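Side-chain contacts in Ydr267cp (Saccharomyces cerevisiae, PDB 2HES), which acts as an essential component of the cytosolic iron-sulfur protein assembly machinery and is required for the maturation of iron-sulfur proteins outside the mitochondria: residues V223-Y228 with V256-N261; G271-Y276 with N299-L304; I311-G316 with V321-L326. One frame throughout, in Å; residues are numbered along the deposited sequence.

Contact 1 of 3, residues V223-Y228 with V256-N261; sequences VRVWKY and VAWGFN
The indole of W258 is met by V225 at the outer corner of its six-membered ring, where V225 CG1 lies 4.0 Å from W258 CH2. The methyl comes in obliquely, neither over a face nor at the edge, and the two side chains cross at about a right angle. R213 and C215 of strand 213-218, in the same blade as V225, and I264 of strand 264-268, in the blade of W258, also pack on this side chain. The other half of the contact is aliphatic: V223 and V256 reach toward each other tip to tip. V256 CG1 faces the fork of its partner, 4.0 Å from V223 CG1 and equally 4.0 Å from V223 CG2. That methyl stands opposite the carbonyl carbon across the V256 CA-CB bond (chi1 -63°), which turns it toward strand 223-231.

The pairing links the third strand of WD repeat 5 with the innermost strand of WD repeat 6, an interface between adjacent blades of the beta-propeller. The backbones diverge along it: the CA atoms of V223 and V256 are 7.9 Å apart, those of V225 and W258 10.5 Å. Two valines span the narrower end, and the longer indole is used where the gap has widened.

Polar groups of strand 253-258 look to other partners, with V256 N bonded to S202 OG and W258 N to D204 OD2, while the indole NE1 makes a weak bond to G262 O. No hydrogen bond joins the two segments, and all four touching residues are buried. Between these two segments the contact is therefore purely apolar and rests on shape; the directional bonds from blade to blade include those of S202 and D204, which hold the backbone N-H groups of V256 and W258.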
loop_
_atom_site.group_PDB
_atom_site.type_symbol
_atom_site.label_atom_id
_atom_site.label_comp_id
_atom_site.label_asym_id
_atom_site.label_seq_id
_atom_site.Cartn_x
_atom_site.Cartn_y
_atom_site.Cartn_z
ATOM N N VAL A 223 7.398 12.911 5.052
ATOM C CA VAL A 223 6.492 12.550 3.917
ATOM C C VAL A 223 6.786 13.545 2.839
ATOM O O VAL A 223 6.710 14.763 3.115
ATOM C CB VAL A 223 5.022 12.656 4.312
ATOM C CG1 VAL A 223 4.169 12.202 3.132
ATOM C CG2 VAL A 223 4.801 11.717 5.503
ATOM N N ARG A 224 7.211 13.064 1.669
ATOM C CA ARG A 224 7.480 13.965 0.494
ATOM C C ARG A 224 6.316 13.923 -0.475
ATOM O O ARG A 224 5.663 12.877 -0.631
ATOM C CB ARG A 224 8.753 13.506 -0.236
ATOM C CG ARG A 224 10.070 13.829 0.532
ATOM C CD ARG A 224 11.381 13.411 -0.200
ATOM N NE ARG A 224 12.493 14.033 0.574
ATOM C CZ ARG A 224 13.396 14.898 0.093
ATOM N NH1 ARG A 224 13.399 15.217 -1.182
ATOM N NH2 ARG A 224 14.321 15.414 0.912
ATOM N N VAL A 225 6.079 15.027 -1.180
ATOM C CA VAL A 225 5.115 15.033 -2.266
ATOM C C VAL A 225 5.952 15.322 -3.514
ATOM O O VAL A 225 6.716 16.295 -3.558
ATOM C CB VAL A 225 4.050 16.078 -2.052
ATOM C CG1 VAL A 225 3.152 16.218 -3.243
ATOM C CG2 VAL A 225 3.227 15.740 -0.816
ATOM N N TRP A 226 5.820 14.430 -4.488
ATOM C CA TRP A 226 6.586 14.491 -5.706
ATOM C C TRP A 226 5.623 14.862 -6.818
ATOM O O TRP A 226 4.486 14.357 -6.853
ATOM C CB TRP A 226 7.137 13.098 -5.997
ATOM C CG TRP A 226 7.963 12.502 -4.905
ATOM C CD1 TRP A 226 7.514 11.701 -3.847
ATOM C CD2 TRP A 226 9.395 12.560 -4.789
ATOM N NE1 TRP A 226 8.610 11.319 -3.069
ATOM C CE2 TRP A 226 9.760 11.803 -3.649
ATOM C CE3 TRP A 226 10.421 13.179 -5.549
ATOM C CZ2 TRP A 226 11.110 11.671 -3.228
ATOM C CZ3 TRP A 226 11.781 13.036 -5.113
ATOM C CH2 TRP A 226 12.088 12.298 -3.975
ATOM N N LYS A 227 6.126 15.599 -7.800
ATOM C CA LYS A 227 5.304 16.080 -8.896
ATOM C C LYS A 227 5.935 15.754 -10.236
ATOM O O LYS A 227 7.111 16.038 -10.457
ATOM C CB LYS A 227 5.243 17.583 -8.807
ATOM C CG LYS A 227 4.567 18.257 -10.047
ATOM C CD LYS A 227 4.515 19.807 -9.812
ATOM C CE LYS A 227 3.639 20.290 -8.751
ATOM N NZ LYS A 227 4.092 21.774 -8.751
ATOM N N TYR A 228 5.141 15.178 -11.134
ATOM C CA TYR A 228 5.590 14.939 -12.504
ATOM C C TYR A 228 5.704 16.265 -13.294
ATOM O O TYR A 228 4.823 17.114 -13.198
ATOM C CB TYR A 228 4.567 14.026 -13.159
ATOM C CG TYR A 228 4.667 13.848 -14.635
ATOM C CD1 TYR A 228 5.697 13.122 -15.195
ATOM C CD2 TYR A 228 3.657 14.325 -15.489
ATOM C CE1 TYR A 228 5.773 12.897 -16.560
ATOM C CE2 TYR A 228 3.708 14.064 -16.868
ATOM C CZ TYR A 228 4.784 13.367 -17.383
ATOM O OH TYR A 228 4.879 13.152 -18.742
ATOM N N VAL A 256 1.731 5.738 4.153
ATOM C CA VAL A 256 0.963 6.895 3.761
ATOM C C VAL A 256 -0.161 6.488 2.841
ATOM O O VAL A 256 -0.058 5.464 2.125
ATOM C CB VAL A 256 1.860 7.964 3.022
ATOM C CG1 VAL A 256 2.936 8.512 3.936
ATOM C CG2 VAL A 256 2.529 7.326 1.799
ATOM N N ALA A 257 -1.198 7.314 2.816
ATOM C CA ALA A 257 -2.401 7.070 1.985
ATOM C C ALA A 257 -2.994 8.383 1.542
ATOM O O ALA A 257 -3.171 9.317 2.366
ATOM C CB ALA A 257 -3.437 6.271 2.787
ATOM N N TRP A 258 -3.272 8.483 0.248
ATOM C CA TRP A 258 -3.737 9.709 -0.319
ATOM C C TRP A 258 -5.155 9.448 -0.772
ATOM O O TRP A 258 -5.392 8.656 -1.707
ATOM C CB TRP A 258 -2.856 10.175 -1.473
ATOM C CG TRP A 258 -2.934 11.685 -1.749
ATOM C CD1 TRP A 258 -3.993 12.533 -1.474
ATOM C CD2 TRP A 258 -1.971 12.471 -2.455
ATOM N NE1 TRP A 258 -3.698 13.813 -1.903
ATOM C CE2 TRP A 258 -2.472 13.800 -2.516
ATOM C CE3 TRP A 258 -0.698 12.202 -2.995
ATOM C CZ2 TRP A 258 -1.743 14.863 -3.089
ATOM C CZ3 TRP A 258 0.022 13.252 -3.584
ATOM C CH2 TRP A 258 -0.507 14.574 -3.619
ATOM N N GLY A 259 -6.100 10.082 -0.088
ATOM C CA GLY A 259 -7.506 9.779 -0.374
ATOM C C GLY A 259 -8.071 10.497 -1.584
ATOM O O GLY A 259 -7.481 11.481 -2.063
ATOM N N PHE A 260 -9.225 10.009 -2.077
ATOM C CA PHE A 260 -9.959 10.723 -3.128
ATOM C C PHE A 260 -10.494 12.064 -2.637
ATOM O O PHE A 260 -10.847 12.920 -3.426
ATOM C CB PHE A 260 -11.087 9.866 -3.743
ATOM C CG PHE A 260 -10.580 8.687 -4.517
ATOM C CD1 PHE A 260 -10.388 8.786 -5.882
ATOM C CD2 PHE A 260 -10.257 7.492 -3.859
ATOM C CE1 PHE A 260 -9.883 7.680 -6.636
ATOM C CE2 PHE A 260 -9.760 6.376 -4.570
ATOM C CZ PHE A 260 -9.584 6.467 -5.962
ATOM N N ASN A 261 -10.521 12.242 -1.325
ATOM C CA ASN A 261 -10.866 13.524 -0.720
ATOM C C ASN A 261 -9.724 14.573 -0.780
ATOM O O ASN A 261 -9.855 15.712 -0.303
ATOM C CB ASN A 261 -11.335 13.277 0.705
ATOM C CG ASN A 261 -10.270 12.593 1.572
ATOM O OD1 ASN A 261 -9.116 12.460 1.182
ATOM N ND2 ASN A 261 -10.674 12.144 2.744
#

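Contact 2 of 3, residues G271-Y276 with N299-L304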
loop_
_atom_site.group_PDB
_atom_site.type_symbol
_atom_site.label_atom_id
_atom_site.label_comp_id
_atom_site.label_asym_id
_atom_site.label_seq_id
_atom_site.Cartn_x
_atom_site.Cartn_y
_atom_site.Cartn_z
ATOM N N GLY A 271 3.506 5.869 16.814
ATOM C CA GLY A 271 2.131 5.726 17.230
ATOM C C GLY A 271 1.228 6.880 16.887
ATOM O O GLY A 271 0.105 6.941 17.373
ATOM N N VAL A 272 1.696 7.782 16.011
ATOM C CA VAL A 272 0.900 8.923 15.587
ATOM C C VAL A 272 0.197 8.694 14.234
ATOM O O VAL A 272 0.776 8.147 13.327
ATOM C CB VAL A 272 1.765 10.209 15.463
ATOM C CG1 VAL A 272 0.908 11.359 15.050
ATOM C CG2 VAL A 272 2.405 10.510 16.819
ATOM N N LEU A 273 -1.045 9.124 14.156
ATOM C CA LEU A 273 -1.818 9.215 12.925
ATOM C C LEU A 273 -2.059 10.692 12.632
ATOM O O LEU A 273 -2.708 11.418 13.437
ATOM C CB LEU A 273 -3.176 8.504 13.101
ATOM C CG LEU A 273 -4.282 8.720 12.059
ATOM C CD1 LEU A 273 -3.844 8.206 10.692
ATOM C CD2 LEU A 273 -5.588 8.050 12.470
ATOM N N ALA A 274 -1.587 11.152 11.478
ATOM C CA ALA A 274 -1.790 12.537 11.061
ATOM C C ALA A 274 -2.509 12.600 9.729
ATOM O O ALA A 274 -2.348 11.691 8.893
ATOM C CB ALA A 274 -0.458 13.253 10.944
ATOM N N VAL A 275 -3.268 13.678 9.546
ATOM C CA VAL A 275 -3.941 14.006 8.289
ATOM C C VAL A 275 -3.491 15.396 7.872
ATOM O O VAL A 275 -3.416 16.294 8.715
ATOM C CB VAL A 275 -5.495 13.964 8.433
ATOM C CG1 VAL A 275 -6.201 14.299 7.110
ATOM C CG2 VAL A 275 -5.911 12.584 8.958
ATOM N N TYR A 276 -3.256 15.565 6.574
ATOM C CA TYR A 276 -2.767 16.822 5.980
ATOM C C TYR A 276 -3.677 17.299 4.860
ATOM O O TYR A 276 -4.217 16.488 4.091
ATOM C CB TYR A 276 -1.381 16.606 5.379
ATOM C CG TYR A 276 -0.416 15.835 6.216
ATOM C CD1 TYR A 276 0.517 16.494 7.034
ATOM C CD2 TYR A 276 -0.402 14.428 6.200
ATOM C CE1 TYR A 276 1.453 15.767 7.774
ATOM C CE2 TYR A 276 0.531 13.692 6.945
ATOM C CZ TYR A 276 1.424 14.358 7.759
ATOM O OH TYR A 276 2.357 13.634 8.470
ATOM N N ASN A 299 1.571 0.295 11.433
ATOM C CA ASN A 299 2.268 -0.152 10.216
ATOM C C ASN A 299 1.557 0.228 8.942
ATOM O O ASN A 299 2.181 0.247 7.851
ATOM C CB ASN A 299 2.396 -1.679 10.235
ATOM C CG ASN A 299 3.227 -2.163 11.390
ATOM O OD1 ASN A 299 4.385 -1.771 11.548
ATOM N ND2 ASN A 299 2.637 -3.020 12.214
ATOM N N VAL A 300 0.256 0.451 9.054
ATOM C CA VAL A 300 -0.612 0.578 7.861
ATOM C C VAL A 300 -1.792 1.495 8.094
ATOM O O VAL A 300 -2.354 1.528 9.201
ATOM C CB VAL A 300 -1.027 -0.826 7.242
ATOM C CG1 VAL A 300 -1.813 -1.691 8.232
ATOM C CG2 VAL A 300 -1.832 -0.638 5.997
ATOM N N VAL A 301 -2.154 2.260 7.055
ATOM C CA VAL A 301 -3.293 3.159 7.094
ATOM C C VAL A 301 -3.988 3.186 5.745
ATOM O O VAL A 301 -3.319 3.195 4.724
ATOM C CB VAL A 301 -2.868 4.614 7.507
ATOM C CG1 VAL A 301 -1.877 5.226 6.487
ATOM C CG2 VAL A 301 -4.088 5.501 7.714
ATOM N N LYS A 302 -5.327 3.210 5.755
ATOM C CA LYS A 302 -6.129 3.312 4.529
ATOM C C LYS A 302 -7.336 4.212 4.726
ATOM O O LYS A 302 -7.908 4.241 5.800
ATOM C CB LYS A 302 -6.619 1.912 4.112
ATOM C CG LYS A 302 -5.558 0.950 3.571
ATOM C CD LYS A 302 -4.952 1.468 2.268
ATOM C CE LYS A 302 -4.556 0.350 1.325
ATOM N NZ LYS A 302 -3.631 -0.677 1.847
ATOM N N TRP A 303 -7.752 4.894 3.665
ATOM C CA TRP A 303 -8.961 5.702 3.635
ATOM C C TRP A 303 -10.049 4.798 3.097
ATOM O O TRP A 303 -9.861 4.192 2.033
ATOM C CB TRP A 303 -8.822 6.829 2.636
ATOM C CG TRP A 303 -7.897 7.916 3.019
ATOM C CD1 TRP A 303 -6.636 8.131 2.536
ATOM C CD2 TRP A 303 -8.170 8.982 3.930
ATOM N NE1 TRP A 303 -6.104 9.263 3.096
ATOM C CE2 TRP A 303 -7.022 9.807 3.957
ATOM C CE3 TRP A 303 -9.275 9.328 4.720
ATOM C CZ2 TRP A 303 -6.939 10.944 4.750
ATOM C CZ3 TRP A 303 -9.197 10.456 5.511
ATOM C CH2 TRP A 303 -8.033 11.261 5.516
ATOM N N LEU A 304 -11.179 4.740 3.805
ATOM C CA LEU A 304 -12.231 3.767 3.444
ATOM C C LEU A 304 -13.437 4.437 2.816
ATOM O O LEU A 304 -13.757 5.589 3.141
ATOM C CB LEU A 304 -12.634 2.932 4.676
ATOM C CG LEU A 304 -11.923 1.597 4.994
ATOM C CD1 LEU A 304 -10.405 1.541 4.654
ATOM C CD2 LEU A 304 -12.154 1.153 6.434
#
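W303 and V275 make one of two apolar meetings between these segments, and the tryptophan can be followed outward from its backbone. At CB the chain turns so that CG lies beside the backbone N and opposite the carbonyl carbon (chi1 -71°), which carries the indole toward strand 273-279. The five-membered ring presents NE1 to A257 O, a hydrogen bond to the innermost strand of the preceding blade. Over one face of the indole, L312 CD2 packs close to W303 CE3. The far end belongs to V275: its CG1 sits in the ring plane, at the edge, 3.9 Å from W303 CH2 and 4.2 Å from W303 CZ2. V275 CG1 is extended opposite its own backbone N (chi1 180°), and this torsion sets the methyl at the edge of the indole, the two side chains meeting at a slant.

The second meeting pairs branched aliphatic chains. L273 and V301 cross obliquely, L273 CD1 coming to 4.0 Å from V301 CG2; the leucine reaches across with its terminal methyl.

In the propeller, strand 273-279 is the third of the WD 6 blade and strand 298-303 the innermost of the WD 7 blade, so the contact spans a blade interface. Strand 312-316 also borders it, its L312 touching V275, V301 and W303, while strand 264-268 contributes V267, which packs on both L273 and V301.

Contact 3 of 3, residues I311-G316 with V321-L326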
loop_
_atom_site.group_PDB
_atom_site.type_symbol
_atom_site.label_atom_id
_atom_site.label_comp_id
_atom_site.label_asym_id
_atom_site.label_seq_id
_atom_site.Cartn_x
_atom_site.Cartn_y
_atom_site.Cartn_z
ATOM N N ILE A 311 -13.714 7.229 6.075
ATOM C CA ILE A 311 -13.093 7.030 7.405
ATOM C C ILE A 311 -11.653 6.471 7.305
ATOM O O ILE A 311 -11.187 6.162 6.213
ATOM C CB ILE A 311 -13.961 6.123 8.330
ATOM C CG1 ILE A 311 -14.056 4.691 7.813
ATOM C CG2 ILE A 311 -15.365 6.698 8.540
ATOM C CD1 ILE A 311 -13.236 3.719 8.611
ATOM N N LEU A 312 -10.951 6.359 8.429
ATOM C CA LEU A 312 -9.580 5.856 8.386
ATOM C C LEU A 312 -9.467 4.522 9.094
ATOM O O LEU A 312 -10.023 4.317 10.177
ATOM C CB LEU A 312 -8.578 6.871 8.995
ATOM C CG LEU A 312 -8.350 8.125 8.147
ATOM C CD1 LEU A 312 -8.132 9.399 8.973
ATOM C CD2 LEU A 312 -7.180 7.860 7.211
ATOM N N ALA A 313 -8.725 3.604 8.505
ATOM C CA ALA A 313 -8.339 2.410 9.241
ATOM C C ALA A 313 -6.843 2.398 9.492
ATOM O O ALA A 313 -6.054 2.732 8.580
ATOM C CB ALA A 313 -8.760 1.167 8.481
ATOM N N THR A 314 -6.449 2.003 10.714
ATOM C CA THR A 314 -5.055 1.839 11.051
ATOM C C THR A 314 -4.809 0.459 11.597
ATOM O O THR A 314 -5.632 -0.060 12.379
ATOM C CB THR A 314 -4.568 2.881 12.117
ATOM O OG1 THR A 314 -5.420 2.831 13.272
ATOM C CG2 THR A 314 -4.595 4.265 11.566
ATOM N N GLY A 315 -3.684 -0.123 11.201
ATOM C CA GLY A 315 -3.211 -1.423 11.671
ATOM C C GLY A 315 -1.865 -1.399 12.384
ATOM O O GLY A 315 -0.857 -0.892 11.854
ATOM N N GLY A 316 -1.812 -2.013 13.572
ATOM C CA GLY A 316 -0.658 -1.836 14.453
ATOM C C GLY A 316 -0.050 -3.120 14.982
ATOM O O GLY A 316 -0.570 -4.213 14.732
ATOM N N VAL A 321 -7.075 -3.580 14.408
ATOM C CA VAL A 321 -7.429 -2.561 13.425
ATOM C C VAL A 321 -8.321 -1.536 14.097
ATOM O O VAL A 321 -9.458 -1.844 14.509
ATOM C CB VAL A 321 -8.166 -3.138 12.178
ATOM C CG1 VAL A 321 -8.546 -2.020 11.236
ATOM C CG2 VAL A 321 -7.302 -4.140 11.480
ATOM N N ASN A 322 -7.811 -0.319 14.253
ATOM C CA ASN A 322 -8.666 0.761 14.720
ATOM C C ASN A 322 -9.316 1.496 13.555
ATOM O O ASN A 322 -8.670 1.791 12.538
ATOM C CB ASN A 322 -7.866 1.729 15.605
ATOM C CG ASN A 322 -7.432 1.107 16.905
ATOM O OD1 ASN A 322 -6.235 1.067 17.238
ATOM N ND2 ASN A 322 -8.397 0.621 17.664
ATOM N N PHE A 323 -10.595 1.802 13.712
ATOM C CA PHE A 323 -11.358 2.520 12.714
ATOM C C PHE A 323 -11.676 3.869 13.289
ATOM O O PHE A 323 -12.232 3.955 14.395
ATOM C CB PHE A 323 -12.662 1.801 12.374
ATOM C CG PHE A 323 -12.463 0.478 11.726
ATOM C CD1 PHE A 323 -12.340 0.389 10.339
ATOM C CD2 PHE A 323 -12.380 -0.680 12.499
ATOM C CE1 PHE A 323 -12.144 -0.848 9.733
ATOM C CE2 PHE A 323 -12.192 -1.927 11.902
ATOM C CZ PHE A 323 -12.076 -2.007 10.515
ATOM N N TRP A 324 -11.307 4.916 12.547
ATOM C CA TRP A 324 -11.423 6.283 13.024
ATOM C C TRP A 324 -12.302 7.112 12.127
ATOM O O TRP A 324 -12.321 6.936 10.895
ATOM C CB TRP A 324 -10.055 6.964 13.103
ATOM C CG TRP A 324 -8.989 6.142 13.729
ATOM C CD1 TRP A 324 -8.219 5.216 13.107
ATOM C CD2 TRP A 324 -8.570 6.165 15.100
ATOM N NE1 TRP A 324 -7.326 4.670 13.991
ATOM C CE2 TRP A 324 -7.527 5.230 15.228
ATOM C CE3 TRP A 324 -8.961 6.905 16.234
ATOM C CZ2 TRP A 324 -6.877 4.990 16.443
ATOM C CZ3 TRP A 324 -8.320 6.661 17.441
ATOM C CH2 TRP A 324 -7.281 5.713 17.537
ATOM N N SER A 325 -13.024 8.034 12.746
ATOM C CA SER A 325 -13.812 8.995 12.024
ATOM C C SER A 325 -13.112 10.338 12.016
ATOM O O SER A 325 -12.415 10.689 12.968
ATOM C CB SER A 325 -15.187 9.154 12.667
ATOM O OG SER A 325 -16.120 9.468 11.664
ATOM N N LEU A 326 -13.327 11.104 10.950
ATOM C CA LEU A 326 -12.707 12.415 10.821
ATOM C C LEU A 326 -13.740 13.529 10.919
ATOM O O LEU A 326 -14.576 13.661 10.029
ATOM C CB LEU A 326 -11.947 12.512 9.487
ATOM C CG LEU A 326 -10.859 13.583 9.399
ATOM C CD1 LEU A 326 -9.732 13.275 10.375
ATOM C CD2 LEU A 326 -10.343 13.663 7.953
#
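W324 donates its indole N-H to T314 in a short, nearly straight hydrogen bond, NE1 to OG1 2.7 Å with an angle of 176° at the hydrogen. The hydroxyl oxygen lies at the ring edge, only 3° out of the indole plane, and it is also hydrogen-bonded to H293 NE2. W324, T314 and H293 match the Trp, Ser/Thr and His members of the Asp-His-Ser/Thr-Trp hydrogen-bond network characteristic of WD40 blades, here set on the beta hairpin of strands 312-316 and 320-325 in WD repeat 7. T314 OG1 stands between the backbone N and the carbonyl carbon (chi1 54°), and this places it before the indole N-H.

Beneath the side chains runs a regular antiparallel ladder. L312 and W324 form a hydrogen-bonded pair, with L312 N to W324 O at 2.9 Å and W324 N to L312 O at 2.8 Å. T314 and N322 form the next such pair, in which the bond from N322 N to T314 O is bent. Between them A313 and F323 are a non-hydrogen-bonded pair.

On the face carrying A313, V321 and F323, the phenylalanine ring is bordered by aliphatic groups. V321 CG1 lies over one face, offset toward the rim, while I311 CD1 approaches the edge in plane, 3.9 Å from F323 CD1. A313 CB comes in obliquely, 4.1 Å from the same F323 CD1. F46 meets this ring as well, its plane inclined to that of F323. On the face carrying L312 and W324, the packing ends in a methyl pair, L312 CD1 lying 4.4 Å from L326 CD1.

In the fold
Contacts 1 and 2 are instances of one arrangement: the third strand of a blade meets the innermost strand of the next through two small apolar touches and no cross-segment hydrogen bond. Both are largely buried. Contact 3 works within a blade, and its hairpin combines a backbone ladder with side-chain bonding; it is mainly buried too, but its final residue, L326, is exposed. Contacts 2 and 3 share a sheet, since strands 298-303 and 312-316 are neighbours in it, and their centres are about 7 Å apart. That sheet also takes in the N-terminal strand 5-11 beside strand 320-325, the ring-closing arrangement familiar in beta-propellers.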